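Local coordinates for protein MHC class I antigen (Anolis carolinensis, PDB 7CPO) that probably presents peptides to T cells, as the heavy chain of a lizard MHC class I molecule paired with beta2-microglobulin, at residues 31-36 with 209-214; 122-127 with 139-144; 216-221 with 245-250; 220-225 with 256-261. All blocks are in the same frame, centred on the assembly; numbering follows the deposited sequence.

Contact 1: residues 31-36 with 209-214; sequences DDQEFV and GFYPKD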
# COMPACT_ATOMS: atom_id res chain seq x y z
N ASP A 31 8.83 -4.95 -4.32
CA ASP A 31 8.30 -5.86 -3.30
C ASP A 31 7.74 -5.10 -2.10
O ASP A 31 8.16 -5.29 -0.95
CB ASP A 31 9.36 -6.82 -2.78
CG ASP A 31 9.85 -7.77 -3.82
OD1 ASP A 31 9.12 -7.98 -4.80
OD2 ASP A 31 10.95 -8.30 -3.62
N ASP A 32 6.80 -4.19 -2.38
CA ASP A 32 6.17 -3.35 -1.35
C ASP A 32 7.18 -2.60 -0.45
O ASP A 32 6.80 -2.10 0.61
CB ASP A 32 5.15 -4.15 -0.49
CG ASP A 32 5.78 -5.19 0.45
OD1 ASP A 32 6.76 -4.88 1.17
OD2 ASP A 32 5.27 -6.33 0.48
N GLN A 33 8.44 -2.44 -0.87
CA GLN A 33 9.30 -1.39 -0.33
C GLN A 33 9.31 -0.22 -1.30
O GLN A 33 9.66 -0.38 -2.47
CB GLN A 33 10.74 -1.87 -0.10
CG GLN A 33 11.65 -0.82 0.51
CD GLN A 33 12.98 -1.41 1.02
OE1 GLN A 33 14.05 -0.79 0.88
NE2 GLN A 33 12.91 -2.61 1.60
N GLU A 34 8.89 0.95 -0.83
CA GLU A 34 8.90 2.11 -1.71
C GLU A 34 10.34 2.57 -1.90
O GLU A 34 11.09 2.66 -0.93
CB GLU A 34 8.04 3.21 -1.12
CG GLU A 34 8.12 4.51 -1.89
CD GLU A 34 7.34 5.63 -1.24
OE1 GLU A 34 6.63 5.37 -0.25
OE2 GLU A 34 7.43 6.76 -1.75
N PHE A 35 10.75 2.82 -3.13
CA PHE A 35 12.12 3.26 -3.36
C PHE A 35 12.25 4.58 -4.09
O PHE A 35 13.29 5.24 -3.95
CB PHE A 35 12.93 2.17 -4.10
CG PHE A 35 12.59 2.02 -5.58
CD1 PHE A 35 13.42 2.56 -6.56
CD2 PHE A 35 11.50 1.26 -5.99
CE1 PHE A 35 13.14 2.40 -7.92
CE2 PHE A 35 11.21 1.10 -7.32
CZ PHE A 35 12.03 1.67 -8.29
N VAL A 36 11.22 5.02 -4.82
CA VAL A 36 11.23 6.32 -5.48
C VAL A 36 9.84 6.91 -5.36
O VAL A 36 8.85 6.19 -5.21
CB VAL A 36 11.65 6.25 -6.97
CG1 VAL A 36 13.15 5.97 -7.11
CG2 VAL A 36 10.80 5.18 -7.71
N GLY A 209 6.18 -6.17 14.17
CA GLY A 209 7.60 -6.13 13.91
C GLY A 209 8.11 -7.18 12.94
O GLY A 209 9.29 -7.52 13.00
N PHE A 210 7.26 -7.70 12.06
CA PHE A 210 7.67 -8.78 11.17
C PHE A 210 7.88 -8.26 9.75
O PHE A 210 7.27 -7.27 9.33
CB PHE A 210 6.67 -9.96 11.18
CG PHE A 210 5.24 -9.61 10.78
CD1 PHE A 210 4.30 -9.21 11.73
CD2 PHE A 210 4.81 -9.74 9.46
CE1 PHE A 210 2.97 -8.91 11.37
CE2 PHE A 210 3.49 -9.45 9.09
CZ PHE A 210 2.58 -9.02 10.06
N TYR A 211 8.79 -8.92 9.03
CA TYR A 211 9.10 -8.62 7.64
C TYR A 211 9.75 -9.86 7.04
O TYR A 211 10.64 -10.44 7.67
CB TYR A 211 10.04 -7.42 7.50
CG TYR A 211 10.33 -7.09 6.06
CD1 TYR A 211 9.46 -6.27 5.33
CD2 TYR A 211 11.43 -7.64 5.41
CE1 TYR A 211 9.70 -5.99 3.99
CE2 TYR A 211 11.68 -7.35 4.07
CZ TYR A 211 10.81 -6.53 3.37
OH TYR A 211 11.07 -6.25 2.05
N PRO A 212 9.35 -10.27 5.84
CA PRO A 212 8.36 -9.64 4.95
C PRO A 212 6.90 -9.76 5.39
O PRO A 212 6.60 -10.26 6.47
CB PRO A 212 8.59 -10.37 3.61
CG PRO A 212 9.13 -11.70 4.00
CD PRO A 212 10.01 -11.43 5.20
N LYS A 213 5.99 -9.31 4.51
CA LYS A 213 4.58 -9.15 4.85
C LYS A 213 3.86 -10.49 5.05
O LYS A 213 2.91 -10.57 5.84
CB LYS A 213 3.90 -8.32 3.76
CG LYS A 213 2.77 -7.42 4.23
CD LYS A 213 2.03 -6.74 3.07
CE LYS A 213 0.87 -5.84 3.58
NZ LYS A 213 -0.13 -5.45 2.53
N ASP A 214 4.31 -11.54 4.37
CA ASP A 214 3.58 -12.80 4.36
C ASP A 214 3.68 -13.50 5.71
O ASP A 214 4.78 -13.68 6.25
CB ASP A 214 4.12 -13.70 3.25
CG ASP A 214 3.36 -15.00 3.14
OD1 ASP A 214 2.11 -14.99 3.26
OD2 ASP A 214 4.03 -16.04 2.94
O HOH W 1 6.66 -8.06 1.94

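Contact 2: residues 122-127 with 139-144; sequences RDYISL and VPAQNT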
# COMPACT_ATOMS: atom_id res chain seq x y z
N ARG A 122 -12.81 2.70 -11.22
CA ARG A 122 -13.29 1.58 -12.01
C ARG A 122 -12.36 1.41 -13.20
O ARG A 122 -11.83 2.40 -13.73
CB ARG A 122 -14.72 1.83 -12.51
CG ARG A 122 -15.75 1.94 -11.40
CD ARG A 122 -17.15 2.28 -11.93
NE ARG A 122 -17.16 3.31 -12.97
CZ ARG A 122 -17.47 4.59 -12.77
NH1 ARG A 122 -17.78 5.01 -11.55
NH2 ARG A 122 -17.45 5.46 -13.78
N ASP A 123 -12.14 0.16 -13.62
CA ASP A 123 -11.28 -0.11 -14.76
C ASP A 123 -11.67 0.73 -15.95
O ASP A 123 -12.86 0.91 -16.25
CB ASP A 123 -11.35 -1.58 -15.18
CG ASP A 123 -10.85 -2.52 -14.12
OD1 ASP A 123 -10.13 -2.06 -13.22
OD2 ASP A 123 -11.14 -3.72 -14.23
N TYR A 124 -10.67 1.25 -16.66
CA TYR A 124 -10.92 1.97 -17.89
C TYR A 124 -10.38 1.22 -19.10
O TYR A 124 -11.15 0.83 -19.98
CB TYR A 124 -10.36 3.38 -17.80
CG TYR A 124 -10.58 4.15 -19.08
CD1 TYR A 124 -11.83 4.65 -19.40
CD2 TYR A 124 -9.55 4.34 -19.98
CE1 TYR A 124 -12.05 5.34 -20.58
CE2 TYR A 124 -9.75 5.04 -21.17
CZ TYR A 124 -11.00 5.53 -21.47
OH TYR A 124 -11.21 6.21 -22.64
N ILE A 125 -9.06 1.02 -19.18
CA ILE A 125 -8.43 0.30 -20.28
C ILE A 125 -7.15 -0.34 -19.75
O ILE A 125 -6.51 0.18 -18.83
CB ILE A 125 -8.16 1.23 -21.50
CG1 ILE A 125 -8.14 0.42 -22.80
CG2 ILE A 125 -6.87 2.07 -21.33
CD1 ILE A 125 -8.19 1.28 -24.05
N SER A 126 -6.80 -1.50 -20.30
CA SER A 126 -5.55 -2.16 -19.93
C SER A 126 -4.96 -2.83 -21.16
O SER A 126 -5.67 -3.21 -22.09
CB SER A 126 -5.74 -3.19 -18.80
OG SER A 126 -6.67 -4.20 -19.15
N LEU A 127 -3.64 -2.97 -21.16
CA LEU A 127 -2.95 -3.58 -22.28
C LEU A 127 -2.91 -5.08 -22.06
O LEU A 127 -2.55 -5.53 -20.97
CB LEU A 127 -1.53 -3.02 -22.43
CG LEU A 127 -0.61 -3.79 -23.37
CD1 LEU A 127 -1.10 -3.71 -24.83
CD2 LEU A 127 0.82 -3.27 -23.26
N VAL A 139 -18.15 1.33 -23.24
CA VAL A 139 -18.25 1.86 -24.60
C VAL A 139 -17.53 3.20 -24.74
O VAL A 139 -16.93 3.44 -25.81
CB VAL A 139 -19.72 1.90 -25.09
CG1 VAL A 139 -20.67 2.54 -24.07
CG2 VAL A 139 -19.83 2.57 -26.44
N PRO A 140 -17.48 4.09 -23.73
CA PRO A 140 -16.59 5.26 -23.87
C PRO A 140 -15.13 4.90 -24.04
O PRO A 140 -14.45 5.49 -24.89
CB PRO A 140 -16.82 6.04 -22.56
CG PRO A 140 -18.19 5.73 -22.20
CD PRO A 140 -18.38 4.27 -22.57
N ALA A 141 -14.61 3.94 -23.27
CA ALA A 141 -13.22 3.53 -23.45
C ALA A 141 -12.94 2.99 -24.85
O ALA A 141 -11.77 2.96 -25.26
CB ALA A 141 -12.84 2.50 -22.41
N GLN A 142 -13.97 2.58 -25.59
CA GLN A 142 -13.75 2.09 -26.95
C GLN A 142 -13.20 3.18 -27.85
O GLN A 142 -12.52 2.86 -28.84
CB GLN A 142 -15.03 1.50 -27.53
CG GLN A 142 -15.28 0.09 -27.01
CD GLN A 142 -16.69 -0.37 -27.22
OE1 GLN A 142 -17.39 0.12 -28.10
NE2 GLN A 142 -17.12 -1.32 -26.39
N ASN A 143 -13.44 4.44 -27.52
CA ASN A 143 -12.72 5.52 -28.19
C ASN A 143 -11.21 5.36 -28.01
O ASN A 143 -10.45 5.40 -28.98
CB ASN A 143 -13.20 6.88 -27.64
CG ASN A 143 -14.71 7.09 -27.84
OD1 ASN A 143 -15.22 7.06 -28.96
ND2 ASN A 143 -15.43 7.29 -26.73
N THR A 144 -10.77 5.12 -26.78
CA THR A 144 -9.34 4.95 -26.55
C THR A 144 -8.83 3.65 -27.18
O THR A 144 -7.74 3.64 -27.77
CB THR A 144 -9.05 4.98 -25.05
OG1 THR A 144 -9.43 6.26 -24.53
CG2 THR A 144 -7.58 4.77 -24.80

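Contact 3: residues 216-221 with 245-250; sequences DIDWTR and TWRSVK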
# COMPACT_ATOMS: atom_id res chain seq x y z
N ASP A 216 1.33 -16.38 8.55
CA ASP A 216 0.20 -17.26 8.84
C ASP A 216 -0.04 -17.22 10.35
O ASP A 216 0.79 -17.71 11.13
CB ASP A 216 0.44 -18.69 8.35
CG ASP A 216 -0.87 -19.42 7.97
OD1 ASP A 216 -1.98 -18.86 8.19
OD2 ASP A 216 -0.78 -20.56 7.46
N ILE A 217 -1.16 -16.63 10.74
CA ILE A 217 -1.56 -16.51 12.13
C ILE A 217 -2.91 -17.18 12.29
O ILE A 217 -3.86 -16.83 11.58
CB ILE A 217 -1.64 -15.05 12.58
CG1 ILE A 217 -0.36 -14.30 12.18
CG2 ILE A 217 -1.96 -14.96 14.08
CD1 ILE A 217 -0.46 -12.82 12.39
N ASP A 218 -3.00 -18.12 13.22
CA ASP A 218 -4.26 -18.77 13.52
C ASP A 218 -4.34 -19.03 15.02
O ASP A 218 -3.35 -19.42 15.65
CB ASP A 218 -4.43 -20.09 12.75
CG ASP A 218 -4.95 -19.89 11.33
OD1 ASP A 218 -4.17 -20.06 10.36
OD2 ASP A 218 -6.15 -19.55 11.18
N TRP A 219 -5.52 -18.82 15.58
CA TRP A 219 -5.83 -19.35 16.89
C TRP A 219 -6.11 -20.86 16.79
O TRP A 219 -6.86 -21.31 15.92
CB TRP A 219 -7.03 -18.62 17.49
CG TRP A 219 -6.63 -17.39 18.18
CD1 TRP A 219 -6.76 -16.10 17.74
CD2 TRP A 219 -6.01 -17.31 19.47
NE1 TRP A 219 -6.27 -15.23 18.67
CE2 TRP A 219 -5.80 -15.94 19.74
CE3 TRP A 219 -5.63 -18.26 20.42
CZ2 TRP A 219 -5.22 -15.50 20.93
CZ3 TRP A 219 -5.05 -17.83 21.60
CH2 TRP A 219 -4.85 -16.46 21.85
N THR A 220 -5.50 -21.63 17.68
CA THR A 220 -5.77 -23.05 17.74
C THR A 220 -6.56 -23.38 19.00
O THR A 220 -6.61 -22.62 19.97
CB THR A 220 -4.47 -23.85 17.67
OG1 THR A 220 -3.54 -23.36 18.64
CG2 THR A 220 -3.86 -23.71 16.31
N ARG A 221 -7.23 -24.52 18.95
CA ARG A 221 -8.02 -25.05 20.06
C ARG A 221 -7.67 -26.52 20.16
O ARG A 221 -7.90 -27.27 19.20
CB ARG A 221 -9.52 -24.86 19.80
CG ARG A 221 -10.47 -25.34 20.90
CD ARG A 221 -11.88 -24.98 20.48
NE ARG A 221 -12.89 -25.31 21.46
CZ ARG A 221 -13.69 -26.37 21.39
NH1 ARG A 221 -13.59 -27.23 20.39
NH2 ARG A 221 -14.59 -26.57 22.34
N THR A 245 -0.26 -6.75 12.88
CA THR A 245 -1.66 -7.18 12.82
C THR A 245 -2.05 -7.83 14.14
O THR A 245 -1.22 -8.00 15.04
CB THR A 245 -1.89 -8.13 11.64
OG1 THR A 245 -3.29 -8.33 11.47
CG2 THR A 245 -1.23 -9.44 11.90
N TRP A 246 -3.33 -8.20 14.25
CA TRP A 246 -3.84 -8.92 15.41
C TRP A 246 -4.90 -9.92 15.00
O TRP A 246 -5.51 -9.84 13.93
CB TRP A 246 -4.41 -7.97 16.47
CG TRP A 246 -5.56 -7.15 16.00
CD1 TRP A 246 -5.53 -5.87 15.53
CD2 TRP A 246 -6.93 -7.55 15.96
NE1 TRP A 246 -6.79 -5.45 15.19
CE2 TRP A 246 -7.67 -6.46 15.44
CE3 TRP A 246 -7.61 -8.73 16.30
CZ2 TRP A 246 -9.06 -6.52 15.27
CZ3 TRP A 246 -8.99 -8.78 16.11
CH2 TRP A 246 -9.69 -7.68 15.61
N ARG A 247 -5.13 -10.89 15.89
CA ARG A 247 -6.15 -11.90 15.72
C ARG A 247 -6.73 -12.25 17.09
O ARG A 247 -5.98 -12.48 18.04
CB ARG A 247 -5.59 -13.16 15.07
CG ARG A 247 -6.63 -14.02 14.42
CD ARG A 247 -5.94 -15.18 13.75
NE ARG A 247 -6.88 -16.05 13.04
CZ ARG A 247 -7.33 -15.83 11.80
NH1 ARG A 247 -6.93 -14.75 11.13
NH2 ARG A 247 -8.15 -16.69 11.23
N SER A 248 -8.06 -12.32 17.16
CA SER A 248 -8.80 -12.49 18.40
C SER A 248 -9.72 -13.70 18.33
O SER A 248 -10.11 -14.16 17.25
CB SER A 248 -9.62 -11.25 18.74
OG SER A 248 -10.66 -11.09 17.78
N VAL A 249 -10.06 -14.21 19.51
CA VAL A 249 -11.03 -15.28 19.67
C VAL A 249 -11.79 -15.04 20.97
O VAL A 249 -11.22 -14.56 21.96
CB VAL A 249 -10.35 -16.67 19.64
CG1 VAL A 249 -9.28 -16.77 20.72
CG2 VAL A 249 -11.38 -17.79 19.77
N LYS A 250 -13.08 -15.33 20.97
CA LYS A 250 -13.86 -15.28 22.20
C LYS A 250 -13.83 -16.67 22.83
O LYS A 250 -14.24 -17.65 22.20
CB LYS A 250 -15.30 -14.82 21.97
CG LYS A 250 -15.96 -14.43 23.29
CD LYS A 250 -17.38 -13.89 23.18
CE LYS A 250 -17.39 -12.35 23.28
NZ LYS A 250 -16.95 -11.83 24.62
O HOH W 2 -7.84 -18.78 13.67

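Contact 4: residues 220-225 with 256-261; sequences TRDGEV and RERYKC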
# COMPACT_ATOMS: atom_id res chain seq x y z
N THR A 220 -5.50 -21.63 17.68
CA THR A 220 -5.77 -23.05 17.74
C THR A 220 -6.56 -23.38 19.00
O THR A 220 -6.61 -22.62 19.97
CB THR A 220 -4.47 -23.85 17.67
OG1 THR A 220 -3.54 -23.36 18.64
CG2 THR A 220 -3.86 -23.71 16.31
N ARG A 221 -7.23 -24.52 18.95
CA ARG A 221 -8.02 -25.05 20.06
C ARG A 221 -7.67 -26.52 20.16
O ARG A 221 -7.90 -27.27 19.20
CB ARG A 221 -9.52 -24.86 19.80
CG ARG A 221 -10.47 -25.34 20.90
CD ARG A 221 -11.88 -24.98 20.48
NE ARG A 221 -12.89 -25.31 21.46
CZ ARG A 221 -13.69 -26.37 21.39
NH1 ARG A 221 -13.59 -27.23 20.39
NH2 ARG A 221 -14.59 -26.57 22.34
N ASP A 222 -7.08 -26.93 21.29
CA ASP A 222 -6.50 -28.27 21.41
C ASP A 222 -5.63 -28.60 20.20
O ASP A 222 -5.64 -29.71 19.68
CB ASP A 222 -7.57 -29.36 21.59
CG ASP A 222 -8.47 -29.13 22.79
OD1 ASP A 222 -8.09 -28.35 23.69
OD2 ASP A 222 -9.55 -29.76 22.83
N GLY A 223 -4.90 -27.59 19.73
CA GLY A 223 -3.95 -27.78 18.66
C GLY A 223 -4.50 -27.59 17.26
O GLY A 223 -3.71 -27.46 16.32
N GLU A 224 -5.82 -27.56 17.09
CA GLU A 224 -6.45 -27.48 15.77
C GLU A 224 -6.80 -26.04 15.40
O GLU A 224 -7.18 -25.24 16.26
CB GLU A 224 -7.71 -28.34 15.73
CG GLU A 224 -7.51 -29.83 16.04
CD GLU A 224 -6.53 -30.52 15.11
OE1 GLU A 224 -5.46 -30.94 15.59
OE2 GLU A 224 -6.84 -30.64 13.90
N VAL A 225 -6.71 -25.72 14.11
CA VAL A 225 -7.06 -24.38 13.66
C VAL A 225 -8.52 -24.10 13.96
O VAL A 225 -9.40 -24.95 13.73
CB VAL A 225 -6.76 -24.20 12.16
CG1 VAL A 225 -7.26 -22.84 11.67
CG2 VAL A 225 -5.26 -24.35 11.86
N ARG A 256 -9.51 -21.26 29.24
CA ARG A 256 -8.49 -20.45 28.59
C ARG A 256 -7.36 -21.29 27.99
O ARG A 256 -6.91 -21.02 26.87
CB ARG A 256 -7.91 -19.46 29.59
CG ARG A 256 -7.75 -18.09 29.01
CD ARG A 256 -7.21 -17.13 30.01
NE ARG A 256 -8.25 -16.63 30.89
CZ ARG A 256 -8.50 -17.12 32.10
NH1 ARG A 256 -7.79 -18.15 32.57
NH2 ARG A 256 -9.46 -16.58 32.84
N GLU A 257 -6.91 -22.32 28.72
CA GLU A 257 -5.69 -23.07 28.40
C GLU A 257 -5.81 -23.91 27.13
O GLU A 257 -4.81 -24.52 26.72
CB GLU A 257 -5.31 -23.98 29.57
CG GLU A 257 -6.23 -25.21 29.74
CD GLU A 257 -7.62 -24.88 30.30
OE1 GLU A 257 -7.87 -23.70 30.66
OE2 GLU A 257 -8.46 -25.80 30.38
N ARG A 258 -6.99 -24.01 26.53
CA ARG A 258 -7.11 -24.75 25.29
C ARG A 258 -6.68 -23.93 24.07
O ARG A 258 -6.47 -24.51 23.00
CB ARG A 258 -8.56 -25.22 25.11
CG ARG A 258 -9.07 -26.19 26.18
CD ARG A 258 -10.51 -26.64 25.90
NE ARG A 258 -10.61 -27.69 24.88
CZ ARG A 258 -11.76 -28.06 24.30
NH1 ARG A 258 -12.90 -27.47 24.62
NH2 ARG A 258 -11.76 -29.03 23.39
N TYR A 259 -6.51 -22.61 24.22
CA TYR A 259 -6.27 -21.70 23.11
C TYR A 259 -4.84 -21.17 23.11
O TYR A 259 -4.35 -20.69 24.14
CB TYR A 259 -7.26 -20.54 23.15
CG TYR A 259 -8.68 -21.01 23.05
CD1 TYR A 259 -9.38 -21.42 24.18
CD2 TYR A 259 -9.32 -21.08 21.83
CE1 TYR A 259 -10.68 -21.86 24.08
CE2 TYR A 259 -10.61 -21.51 21.72
CZ TYR A 259 -11.29 -21.90 22.85
OH TYR A 259 -12.59 -22.33 22.72
N LYS A 260 -4.20 -21.23 21.95
CA LYS A 260 -2.85 -20.74 21.72
C LYS A 260 -2.85 -19.98 20.41
O LYS A 260 -3.59 -20.32 19.49
CB LYS A 260 -1.85 -21.90 21.64
CG LYS A 260 -1.51 -22.52 22.98
CD LYS A 260 -0.69 -23.78 22.81
CE LYS A 260 -0.74 -24.60 24.08
NZ LYS A 260 0.37 -24.25 24.99
N CYS A 261 -2.04 -18.93 20.34
CA CYS A 261 -1.90 -18.19 19.10
C CYS A 261 -0.76 -18.79 18.28
O CYS A 261 0.40 -18.79 18.72
CB CYS A 261 -1.66 -16.71 19.38
SG CYS A 261 -1.32 -15.75 17.91
O HOH W 3 -4.32 -25.05 21.40

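Contact 1: residues 31-36 with 209-214
Asp32 turns its carboxylate toward the Tyr211-Lys213 corner and meets both residues through different oxygens. Its CG is tucked between the backbone N and the carbonyl carbon (chi1 70°), which aims OD2 at the aliphatic base of Lys213, with CB of Lys213 4.1 Å from OD2 of Asp32. The two side chains run at a slant to one another. The extended lysine carries its amine past the acid, and NZ of Lys213 stays 5.8 Å from OD2 of Asp32, too far for a salt bridge, though the opposite charges may still attract weakly. Water 1 makes the polar link: it donates to Asp32 OD2 at 2.7 Å and accepts from the backbone N of Lys213 at 2.9 Å. OD1 of Asp32 approaches the Tyr211 ring obliquely, 4.2 Å from its CE1, and has a weak hydrogen bond to Tyr243. Gln33 and Tyr211 meet nearly at right angles, with NE2 of Gln33 4.1 Å from OH of Tyr211 and amide and ring planes 59° apart. Their strong polar partners lie elsewhere: Gln33 OE1 takes a hydrogen bond from Trp51, and the tyrosine hydroxyl bonds to Leu181 O. Only 151 Å² is buried in this light, water-mediated interface. The peptide before Pro212 is cis, as in the Tyr-Pro turn familiar from immunoglobulin constant domains. The contact thus joins the loop ahead of strand 33-39 of the peptide-binding platform to the loop that follows strand 201-210 in the immunoglobulin-like domain, with Tyr243 of strand 243-251 packed against Tyr211 and Lys213.

Contact 2: residues 122-127 with 139-144
Tyr124 and Ala141 mark the closest backbone approach, their CA atoms 6.2 Å apart where strand 122-128 of the groove floor passes the chain entering helix 141-149. A classic beta bulge sits at this place, since Tyr124 and Ile125 both face Tyr117 on the adjacent strand, and CB of Ala141 lies 3.4 Å from the carbonyl O of Tyr124. Ala141 also sets its methyl over one face of the Tyr124 ring, displaced toward the rim: CB is 3.8 Å from the ring centroid of Tyr124 and 23° off the normal, a CH-pi contact. With CG of Tyr124 trans to the backbone N (chi1 179°), the ring reaches along the helix start, and its hydroxyl donates to Thr144 OG1 at 2.6 Å, the threonine oxygen lying at the ring edge near its plane. The other branch of Thr144 is apolar, CG2 resting 3.6 Å from CD1 of Ile125, so the threonine bridges a polar and an apolar neighbour. Leu84 and Tyr87 of helix 62-87 pack against the tyrosine from the helix across the groove. Tyr124 supplies the proton of the shared bond, which would leave the Thr144 hydroxyl able to donate its own; Thr144 OG1 also hydrogen-bonds to the backbone of the bound peptide. Tyr124 packs on an apolar peptide side chain, so the pair lines the groove, consistent with the pocket for the C-terminal anchor in class I molecules.

Contact 3: residues 216-221 with 245-250
Trp219 and Arg247 make the one direct hydrogen bond between these strands of the immunoglobulin sandwich; the axes of the segments 216-221 and 245-250, one from each facing sheet, approach to 7.5 Å and run 17° from parallel. Indole NE1 of Trp219 donates to O of Arg247 at 2.8 Å, almost straight (166°); the acceptor lies in the indole plane, while the donor stands above the carbonyl plane. Apolar contacts flank it. Val249 places CG1 centrally over one face of the indole, 3.6 Å from the centroid of the five-membered ring of Trp219, a CH-pi contact. Ile217 and Thr245 meet tip to tip, CD1 of Ile217 3.5 Å from CG2 of Thr245. The extended Arg247 runs beside Asp218, but OD2 of Asp218, 3.5 Å from NH2 of Arg247, lies well out of the guanidinium plane, so this salt bridge rests on charge alone. Water 2 supplies the directed bonds, accepting from Arg247 NE and Trp219 N and donating to Asp218 OD2. Trp219 also packs on Cys205 and Cys261, the canonical tryptophan-disulfide core of immunoglobulin domains. The chemistry pairs a straight N-H bond from a buried indole with an Asp218-Arg247 charge pair whose directed hydrogen bonds run through one shared water.

Contact 4: residues 220-225 with 256-261
Thr220 and Lys260 form the hydrogen-bonded antiparallel pair: N of Thr220 donates to O of Lys260 at 2.9 Å, nearly linear (176°), whereas the return bond from Lys260 N to Thr220 O is weak. Next along, N of Asp222 donates to O of Arg258 at 3.0 Å; that carbonyl also takes a proton from water 3, which in turn accepts from Gly223 N. Arg221 N and O are both engaged with Glu224 in the type I' turn, leaving Arg221 as the non-hydrogen-bonded partner of Tyr259. The Arg221 side chain is extended beside the tyrosine, its NE donating to OH of Tyr259 at 3.2 Å within the guanidinium plane; the hydroxyl has a further bond to Asp252. Asp222 receives NE of Arg258 on the syn side of OD1, 2.9 Å away, in a salt bridge completed by Arg258 NH2 on OD2, modelled doubtfully short. Arg258 lies over the face of the Arg221 guanidinium; the 3.0 Å between NH2 of Arg221 and NH1 of Arg258 separates two donors and is no bond, and the like charges are probably eased by Asp222 and by Glu255, which forms a salt bridge with Arg258 NH1. The hairpin joining strands 216-221 and 224-225 is thereby secured to strand 259-264, whose Cys261 carries the disulfide to Cys205 on strand 201-210 of the facing sheet.

From the N terminus, contact 1 opens first, at 31-36 beside the groove platform, and closes only at 209-214, bringing the peptide-binding part against the immunoglobulin-like domain. Within that long span lies contact 2, a short loop between 122-127 and 139-144 that ties the groove floor to a wall helix, about 32 Å from contact 1 between centres. Contacts 3 and 4 follow in series after contact 1. They start from overlapping pieces of chain that share Thr220 and Arg221, and contact 4 opens before contact 3 closes at 245-250, itself closing later at 256-261. Contact 3 spans the two sandwich sheets, contact 4 works within one, and their centres lie about 9 Å apart.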